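Segregation and condensation protein B (PDB 2Z99) probably takes part in chromosome segregation and condensation during cell division, as a winged-helix subunit that works with SMC proteins. Local coordinates at residues 132-144 with 153-165. Sequence-based numbering, arbitrary orientation.
Sequences MRTLLARGLITEV and VTFATTELFLERL
The ring of Phe-155 packs against helix 129-137 through Met-132 and Leu-136. Its CB lies beside Thr-142 O on the paired strand; with CG anti to the carbonyl carbon (chi1 -68°), the ring is carried back toward segment 132-144. CD2 meets Thr-142 O and, a little farther off, Ile-141 CD1. Leu-136 CD2 lies 3.7 Å from Phe-155 CE2, at the ring edge, and Glu-143 CG, whose side chain runs alongside in the same direction, meets both CE2 and CZ. Over one face sits Met-132 CE, 3.7 Å from the Phe-155 ring centroid, 4° off its normal and almost equally far from CG, CD1, CE1 and CZ, a centred CH-pi contact; Met-132 SD stands above the same face at a longer 5.4 Å from the centroid, making this a Met-aromatic pair.

Strand 153-157, which carries Phe-155, pairs with strand 141-146 in the antiparallel hairpin expected of a winged-helix wing. Thr-142 and Ala-156 are a hydrogen-bonded pair, each N donating to the other's O, and Val-144 N adds a bond to Thr-154 O (3.0 Å).

Past its last turn, helix 129-137 closes in a Schellman motif at Gly-139, whose O accepts from Thr-158 OG1 at 2.6 Å, in the carbonyl plane. The same OG1 accepts from Phe-161 N (3.2 Å), capping helix 159-165, while Thr-158 N donates to Leu-140 O. Nearby, Leu-140 CD1 lies 4.1 Å from Phe-161 CB; helix 100-112 touches Phe-161 through Leu-106.

One hydroxyl thus links the two helix ends, whereas the Phe-155 ring joins hairpin and helix by apolar packing at a separate place.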
ATOM      1  N   MET A 132      -7.673  -2.989 -35.165  1.00 47.25           N
ATOM      2  CA  MET A 132      -6.504  -2.760 -36.011  1.00 48.13           C
ATOM      3  C   MET A 132      -5.543  -1.879 -35.229  1.00 47.65           C
ATOM      4  O   MET A 132      -4.358  -2.173 -35.115  1.00 46.58           O
ATOM      5  CB  MET A 132      -6.894  -2.056 -37.311  1.00 46.47           C
ATOM      6  CG  MET A 132      -7.495  -2.972 -38.362  1.00 48.49           C
ATOM      7  SD  MET A 132      -6.409  -4.349 -38.789  1.00 48.56           S
ATOM      8  CE  MET A 132      -5.497  -3.675 -40.147  1.00 49.27           C
ATOM      9  N   ARG A 133      -6.087  -0.800 -34.685  1.00 48.67           N
ATOM     10  CA  ARG A 133      -5.327   0.150 -33.894  1.00 49.61           C
ATOM     11  C   ARG A 133      -4.541  -0.553 -32.791  1.00 49.99           C
ATOM     12  O   ARG A 133      -3.315  -0.443 -32.741  1.00 51.62           O
ATOM     13  CB  ARG A 133      -6.274   1.159 -33.261  1.00 51.86           C
ATOM     14  CG  ARG A 133      -5.601   2.341 -32.603  1.00 58.06           C
ATOM     15  CD  ARG A 133      -6.585   3.088 -31.717  1.00 60.50           C
ATOM     16  NE  ARG A 133      -7.867   3.281 -32.386  1.00 66.26           N
ATOM     17  CZ  ARG A 133      -9.009   3.516 -31.745  1.00 69.26           C
ATOM     18  NH1 ARG A 133      -9.026   3.593 -30.419  1.00 71.17           N
ATOM     19  NH2 ARG A 133     -10.138   3.656 -32.427  0.50 69.91           N
ATOM     20  N   THR A 134      -5.232  -1.271 -31.906  1.00 47.56           N
ATOM     21  CA  THR A 134      -4.531  -1.934 -30.816  1.00 48.75           C
ATOM     22  C   THR A 134      -3.490  -2.908 -31.361  1.00 47.69           C
ATOM     23  O   THR A 134      -2.356  -2.920 -30.902  1.00 49.51           O
ATOM     24  CB  THR A 134      -5.498  -2.673 -29.834  1.00 49.21           C
ATOM     25  OG1 THR A 134      -6.073  -3.812 -30.478  1.00 53.12           O
ATOM     26  CG2 THR A 134      -6.610  -1.748 -29.370  1.00 48.23           C
ATOM     27  N   LEU A 135      -3.862  -3.714 -32.350  1.00 47.35           N
ATOM     28  CA  LEU A 135      -2.912  -4.653 -32.937  1.00 45.01           C
ATOM     29  C   LEU A 135      -1.679  -3.911 -33.429  1.00 46.41           C
ATOM     30  O   LEU A 135      -0.567  -4.426 -33.344  1.00 45.54           O
ATOM     31  CB  LEU A 135      -3.536  -5.405 -34.107  1.00 42.85           C
ATOM     32  CG  LEU A 135      -4.511  -6.529 -33.787  1.00 39.06           C
ATOM     33  CD1 LEU A 135      -4.939  -7.176 -35.080  1.00 38.94           C
ATOM     34  CD2 LEU A 135      -3.851  -7.544 -32.882  1.00 39.75           C
ATOM     35  N   LEU A 136      -1.883  -2.706 -33.955  1.00 47.22           N
ATOM     36  CA  LEU A 136      -0.776  -1.896 -34.449  1.00 48.41           C
ATOM     37  C   LEU A 136       0.076  -1.372 -33.296  1.00 49.58           C
ATOM     38  O   LEU A 136       1.292  -1.566 -33.277  1.00 49.61           O
ATOM     39  CB  LEU A 136      -1.296  -0.715 -35.265  1.00 47.98           C
ATOM     40  CG  LEU A 136      -1.977  -1.036 -36.598  1.00 50.04           C
ATOM     41  CD1 LEU A 136      -2.496   0.248 -37.212  1.00 48.20           C
ATOM     42  CD2 LEU A 136      -1.000  -1.732 -37.530  1.00 51.71           C
ATOM     43  N   ALA A 137      -0.568  -0.710 -32.339  1.00 49.88           N
ATOM     44  CA  ALA A 137       0.125  -0.155 -31.185  1.00 50.11           C
ATOM     45  C   ALA A 137       0.905  -1.222 -30.423  1.00 50.88           C
ATOM     46  O   ALA A 137       1.981  -0.947 -29.893  1.00 51.72           O
ATOM     47  CB  ALA A 137      -0.865   0.514 -30.263  1.00 50.06           C
ATOM     48  N   ARG A 138       0.368  -2.438 -30.365  1.00 50.44           N
ATOM     49  CA  ARG A 138       1.049  -3.523 -29.667  1.00 51.48           C
ATOM     50  C   ARG A 138       2.101  -4.184 -30.548  1.00 52.19           C
ATOM     51  O   ARG A 138       2.687  -5.199 -30.157  1.00 53.28           O
ATOM     52  CB  ARG A 138       0.060  -4.594 -29.215  1.00 50.97           C
ATOM     53  CG  ARG A 138      -0.995  -4.107 -28.266  1.00 51.99           C
ATOM     54  CD  ARG A 138      -1.778  -5.277 -27.725  1.00 53.82           C
ATOM     55  NE  ARG A 138      -2.833  -4.830 -26.827  1.00 56.23           N
ATOM     56  CZ  ARG A 138      -3.415  -5.611 -25.924  1.00 56.54           C
ATOM     57  NH1 ARG A 138      -3.033  -6.877 -25.805  1.00 55.71           N
ATOM     58  NH2 ARG A 138      -4.378  -5.128 -25.148  1.00 56.10           N
ATOM     59  N   GLY A 139       2.315  -3.619 -31.738  1.00 51.55           N
ATOM     60  CA  GLY A 139       3.308  -4.140 -32.660  1.00 48.94           C
ATOM     61  C   GLY A 139       3.098  -5.552 -33.166  1.00 50.32           C
ATOM     62  O   GLY A 139       4.060  -6.204 -33.584  1.00 50.98           O
ATOM     63  N   LEU A 140       1.864  -6.046 -33.131  1.00 50.00           N
ATOM     64  CA  LEU A 140       1.602  -7.392 -33.632  1.00 48.85           C
ATOM     65  C   LEU A 140       1.493  -7.413 -35.160  1.00 47.42           C
ATOM     66  O   LEU A 140       1.679  -8.453 -35.796  1.00 48.07           O
ATOM     67  CB  LEU A 140       0.327  -7.967 -33.008  1.00 50.33           C
ATOM     68  CG  LEU A 140       0.471  -8.572 -31.611  1.00 52.21           C
ATOM     69  CD1 LEU A 140       1.728  -9.438 -31.555  1.00 52.05           C
ATOM     70  CD2 LEU A 140       0.555  -7.466 -30.592  1.00 54.76           C
ATOM     71  N   ILE A 141       1.184  -6.262 -35.747  1.00 44.88           N
ATOM     72  CA  ILE A 141       1.068  -6.148 -37.198  1.00 44.12           C
ATOM     73  C   ILE A 141       1.571  -4.772 -37.552  1.00 43.98           C
ATOM     74  O   ILE A 141       1.729  -3.924 -36.677  1.00 44.80           O
ATOM     75  CB  ILE A 141      -0.408  -6.266 -37.707  1.00 41.44           C
ATOM     76  CG1 ILE A 141      -1.231  -5.076 -37.191  1.00 41.17           C
ATOM     77  CG2 ILE A 141      -1.003  -7.612 -37.287  1.00 37.22           C
ATOM     78  CD1 ILE A 141      -2.657  -5.010 -37.722  1.00 38.19           C
ATOM     79  N   THR A 142       1.822  -4.546 -38.831  1.00 46.48           N
ATOM     80  CA  THR A 142       2.296  -3.242 -39.273  1.00 48.46           C
ATOM     81  C   THR A 142       2.043  -3.030 -40.750  1.00 49.08           C
ATOM     82  O   THR A 142       1.770  -3.978 -41.482  1.00 50.10           O
ATOM     83  CB  THR A 142       3.799  -3.079 -39.018  1.00 49.37           C
ATOM     84  OG1 THR A 142       4.168  -1.712 -39.237  1.00 51.05           O
ATOM     85  CG2 THR A 142       4.601  -3.977 -39.956  1.00 45.91           C
ATOM     86  N   GLU A 143       2.132  -1.778 -41.182  1.00 52.08           N
ATOM     87  CA  GLU A 143       1.926  -1.448 -42.584  1.00 56.27           C
ATOM     88  C   GLU A 143       3.131  -1.925 -43.392  1.00 57.97           C
ATOM     89  O   GLU A 143       4.276  -1.622 -43.050  1.00 58.49           O
ATOM     90  CB  GLU A 143       1.738   0.066 -42.766  1.00 57.02           C
ATOM     91  CG  GLU A 143       0.546   0.651 -42.012  1.00 60.41           C
ATOM     92  CD  GLU A 143       0.910   1.152 -40.622  1.00 64.18           C
ATOM     93  OE1 GLU A 143       1.822   0.567 -39.990  1.00 64.87           O
ATOM     94  OE2 GLU A 143       0.273   2.127 -40.155  1.00 64.30           O
ATOM     95  N   VAL A 144       2.868  -2.679 -44.457  1.00 59.69           N
ATOM     96  CA  VAL A 144       3.925  -3.199 -45.310  1.00 60.64           C
ATOM     97  C   VAL A 144       4.064  -2.403 -46.600  1.00 61.89           C
ATOM     98  O   VAL A 144       5.166  -2.014 -46.978  1.00 63.92           O
ATOM     99  CB  VAL A 144       3.671  -4.668 -45.661  1.00 60.75           C
ATOM    100  CG1 VAL A 144       4.689  -5.142 -46.677  1.00 61.86           C
ATOM    101  CG2 VAL A 144       3.754  -5.509 -44.406  1.00 60.30           C
ATOM    102  N   VAL A 153      -3.220   0.687 -48.267  1.00 59.17           N
ATOM    103  CA  VAL A 153      -2.132   0.105 -47.501  1.00 57.45           C
ATOM    104  C   VAL A 153      -2.420  -1.364 -47.199  1.00 56.95           C
ATOM    105  O   VAL A 153      -3.570  -1.761 -46.990  1.00 56.77           O
ATOM    106  CB  VAL A 153      -1.889   0.867 -46.175  1.00 56.64           C
ATOM    107  CG1 VAL A 153      -1.668   2.338 -46.461  1.00 54.58           C
ATOM    108  CG2 VAL A 153      -3.057   0.681 -45.240  1.00 58.44           C
ATOM    109  N   THR A 154      -1.359  -2.160 -47.201  1.00 55.60           N
ATOM    110  CA  THR A 154      -1.440  -3.585 -46.932  1.00 53.68           C
ATOM    111  C   THR A 154      -0.810  -3.803 -45.555  1.00 51.60           C
ATOM    112  O   THR A 154      -0.051  -2.952 -45.080  1.00 49.67           O
ATOM    113  CB  THR A 154      -0.686  -4.373 -48.038  1.00 55.39           C
ATOM    114  OG1 THR A 154      -0.605  -5.762 -47.690  1.00 58.96           O
ATOM    115  CG2 THR A 154       0.706  -3.811 -48.230  1.00 56.98           C
ATOM    116  N   PHE A 155      -1.129  -4.929 -44.916  1.00 48.51           N
ATOM    117  CA  PHE A 155      -0.613  -5.226 -43.581  1.00 46.75           C
ATOM    118  C   PHE A 155       0.004  -6.601 -43.463  1.00 47.74           C
ATOM    119  O   PHE A 155      -0.252  -7.489 -44.275  1.00 46.92           O
ATOM    120  CB  PHE A 155      -1.726  -5.124 -42.521  1.00 43.71           C
ATOM    121  CG  PHE A 155      -2.234  -3.731 -42.301  1.00 42.27           C
ATOM    122  CD1 PHE A 155      -3.164  -3.170 -43.168  1.00 41.23           C
ATOM    123  CD2 PHE A 155      -1.737  -2.958 -41.258  1.00 42.56           C
ATOM    124  CE1 PHE A 155      -3.589  -1.867 -43.002  1.00 41.18           C
ATOM    125  CE2 PHE A 155      -2.156  -1.648 -41.082  1.00 41.48           C
ATOM    126  CZ  PHE A 155      -3.081  -1.100 -41.952  1.00 42.44           C
ATOM    127  N   ALA A 156       0.814  -6.772 -42.424  1.00 47.86           N
ATOM    128  CA  ALA A 156       1.445  -8.049 -42.167  1.00 48.67           C
ATOM    129  C   ALA A 156       1.765  -8.165 -40.694  1.00 50.40           C
ATOM    130  O   ALA A 156       1.834  -7.166 -39.975  1.00 49.25           O
ATOM    131  CB  ALA A 156       2.716  -8.188 -42.989  1.00 48.11           C
ATOM    132  N   THR A 157       1.939  -9.396 -40.243  1.00 53.82           N
ATOM    133  CA  THR A 157       2.281  -9.651 -38.865  1.00 56.85           C
ATOM    134  C   THR A 157       3.763  -9.338 -38.748  1.00 59.12           C
ATOM    135  O   THR A 157       4.536  -9.612 -39.664  1.00 59.33           O
ATOM    136  CB  THR A 157       2.042 -11.113 -38.500  1.00 57.01           C
ATOM    137  OG1 THR A 157       2.787 -11.959 -39.386  1.00 59.06           O
ATOM    138  CG2 THR A 157       0.568 -11.450 -38.613  1.00 58.25           C
ATOM    139  N   THR A 158       4.150  -8.748 -37.626  1.00 62.07           N
ATOM    140  CA  THR A 158       5.535  -8.383 -37.394  1.00 64.63           C
ATOM    141  C   THR A 158       6.360  -9.601 -37.016  1.00 67.18           C
ATOM    142  O   THR A 158       5.910 -10.735 -37.155  1.00 68.64           O
ATOM    143  CB  THR A 158       5.632  -7.367 -36.263  1.00 64.61           C
ATOM    144  OG1 THR A 158       5.202  -7.977 -35.039  1.00 61.91           O
ATOM    145  CG2 THR A 158       4.746  -6.161 -36.566  1.00 65.45           C
ATOM    146  N   GLU A 159       7.578  -9.354 -36.545  1.00 70.86           N
ATOM    147  CA  GLU A 159       8.480 -10.414 -36.114  1.00 73.13           C
ATOM    148  C   GLU A 159       8.100 -10.743 -34.671  1.00 73.98           C
ATOM    149  O   GLU A 159       8.119 -11.902 -34.252  1.00 74.10           O
ATOM    150  CB  GLU A 159       9.928  -9.925 -36.165  1.00 75.82           C
ATOM    151  CG  GLU A 159      10.365  -9.357 -37.511  1.00 79.07           C
ATOM    152  CD  GLU A 159      10.366 -10.395 -38.619  1.00 81.57           C
ATOM    153  OE1 GLU A 159      11.063 -11.427 -38.470  1.00 83.44           O
ATOM    154  OE2 GLU A 159       9.676 -10.176 -39.641  1.00 81.48           O
ATOM    155  N   LEU A 160       7.753  -9.702 -33.923  1.00 74.94           N
ATOM    156  CA  LEU A 160       7.351  -9.838 -32.531  1.00 77.17           C
ATOM    157  C   LEU A 160       6.154 -10.780 -32.450  1.00 79.03           C
ATOM    158  O   LEU A 160       5.990 -11.511 -31.471  1.00 79.83           O
ATOM    159  CB  LEU A 160       6.989  -8.461 -31.967  1.00 76.58           C
ATOM    160  CG  LEU A 160       6.880  -8.283 -30.452  1.00 76.18           C
ATOM    161  CD1 LEU A 160       6.639  -6.812 -30.152  1.00 74.71           C
ATOM    162  CD2 LEU A 160       5.763  -9.145 -29.885  1.00 76.03           C
ATOM    163  N   PHE A 161       5.317 -10.751 -33.484  1.00 80.79           N
ATOM    164  CA  PHE A 161       4.141 -11.613 -33.549  1.00 82.70           C
ATOM    165  C   PHE A 161       4.593 -13.068 -33.518  1.00 85.19           C
ATOM    166  O   PHE A 161       4.005 -13.909 -32.835  1.00 84.46           O
ATOM    167  CB  PHE A 161       3.364 -11.349 -34.840  1.00 81.00           C
ATOM    168  CG  PHE A 161       2.459 -12.475 -35.242  1.00 79.33           C
ATOM    169  CD1 PHE A 161       1.295 -12.739 -34.535  1.00 78.02           C
ATOM    170  CD2 PHE A 161       2.794 -13.299 -36.312  1.00 79.54           C
ATOM    171  CE1 PHE A 161       0.478 -13.806 -34.888  1.00 78.28           C
ATOM    172  CE2 PHE A 161       1.985 -14.369 -36.674  1.00 78.30           C
ATOM    173  CZ  PHE A 161       0.823 -14.624 -35.961  1.00 77.66           C
ATOM    174  N   LEU A 162       5.643 -13.354 -34.280  1.00 88.67           N
ATOM    175  CA  LEU A 162       6.200 -14.696 -34.351  1.00 92.47           C
ATOM    176  C   LEU A 162       6.740 -15.082 -32.976  1.00 95.12           C
ATOM    177  O   LEU A 162       6.744 -16.257 -32.607  1.00 95.68           O
ATOM    178  CB  LEU A 162       7.319 -14.733 -35.391  1.00 92.16           C
ATOM    179  CG  LEU A 162       6.902 -14.301 -36.801  1.00 92.87           C
ATOM    180  CD1 LEU A 162       8.133 -14.015 -37.644  1.00 93.67           C
ATOM    181  CD2 LEU A 162       6.047 -15.383 -37.438  1.00 92.49           C
ATOM    182  N   GLU A 163       7.184 -14.081 -32.221  1.00 97.88           N
ATOM    183  CA  GLU A 163       7.721 -14.298 -30.883  1.00100.59           C
ATOM    184  C   GLU A 163       6.622 -14.590 -29.864  1.00101.73           C
ATOM    185  O   GLU A 163       6.495 -15.723 -29.401  1.00102.26           O
ATOM    186  CB  GLU A 163       8.526 -13.076 -30.432  1.00102.07           C
ATOM    187  CG  GLU A 163       9.844 -12.887 -31.166  1.00103.89           C
ATOM    188  CD  GLU A 163      10.596 -11.653 -30.706  1.00104.74           C
ATOM    189  OE1 GLU A 163      10.807 -11.502 -29.482  1.00105.22           O
ATOM    190  OE2 GLU A 163      10.977 -10.835 -31.570  1.00105.09           O
ATOM    191  N   ARG A 164       5.835 -13.570 -29.518  1.00102.73           N
ATOM    192  CA  ARG A 164       4.747 -13.730 -28.553  1.00104.19           C
ATOM    193  C   ARG A 164       3.910 -14.963 -28.857  1.00105.18           C
ATOM    194  O   ARG A 164       3.212 -15.488 -27.989  1.00105.27           O
ATOM    195  CB  ARG A 164       3.839 -12.501 -28.548  1.00104.49           C
ATOM    196  CG  ARG A 164       4.320 -11.368 -27.669  1.00105.14           C
ATOM    197  CD  ARG A 164       3.272 -10.272 -27.597  1.00106.66           C
ATOM    198  NE  ARG A 164       3.614  -9.234 -26.627  1.00108.46           N
ATOM    199  CZ  ARG A 164       2.874  -8.152 -26.393  1.00109.55           C
ATOM    200  NH1 ARG A 164       1.744  -7.961 -27.061  1.00109.49           N
ATOM    201  NH2 ARG A 164       3.262  -7.264 -25.487  1.00109.83           N
ATOM    202  N   LEU A 165       3.982 -15.413 -30.104  1.00106.36           N
ATOM    203  CA  LEU A 165       3.246 -16.586 -30.541  1.00107.24           C
ATOM    204  C   LEU A 165       4.035 -17.834 -30.164  1.00107.80           C
ATOM    205  O   LEU A 165       3.652 -18.585 -29.265  1.00107.78           O
ATOM    206  CB  LEU A 165       3.028 -16.522 -32.059  1.00107.09           C
ATOM    207  CG  LEU A 165       2.253 -17.633 -32.776  1.00107.33           C
ATOM    208  CD1 LEU A 165       3.134 -18.863 -32.956  1.00107.65           C
ATOM    209  CD2 LEU A 165       0.988 -17.964 -31.993  1.00107.14           C
TER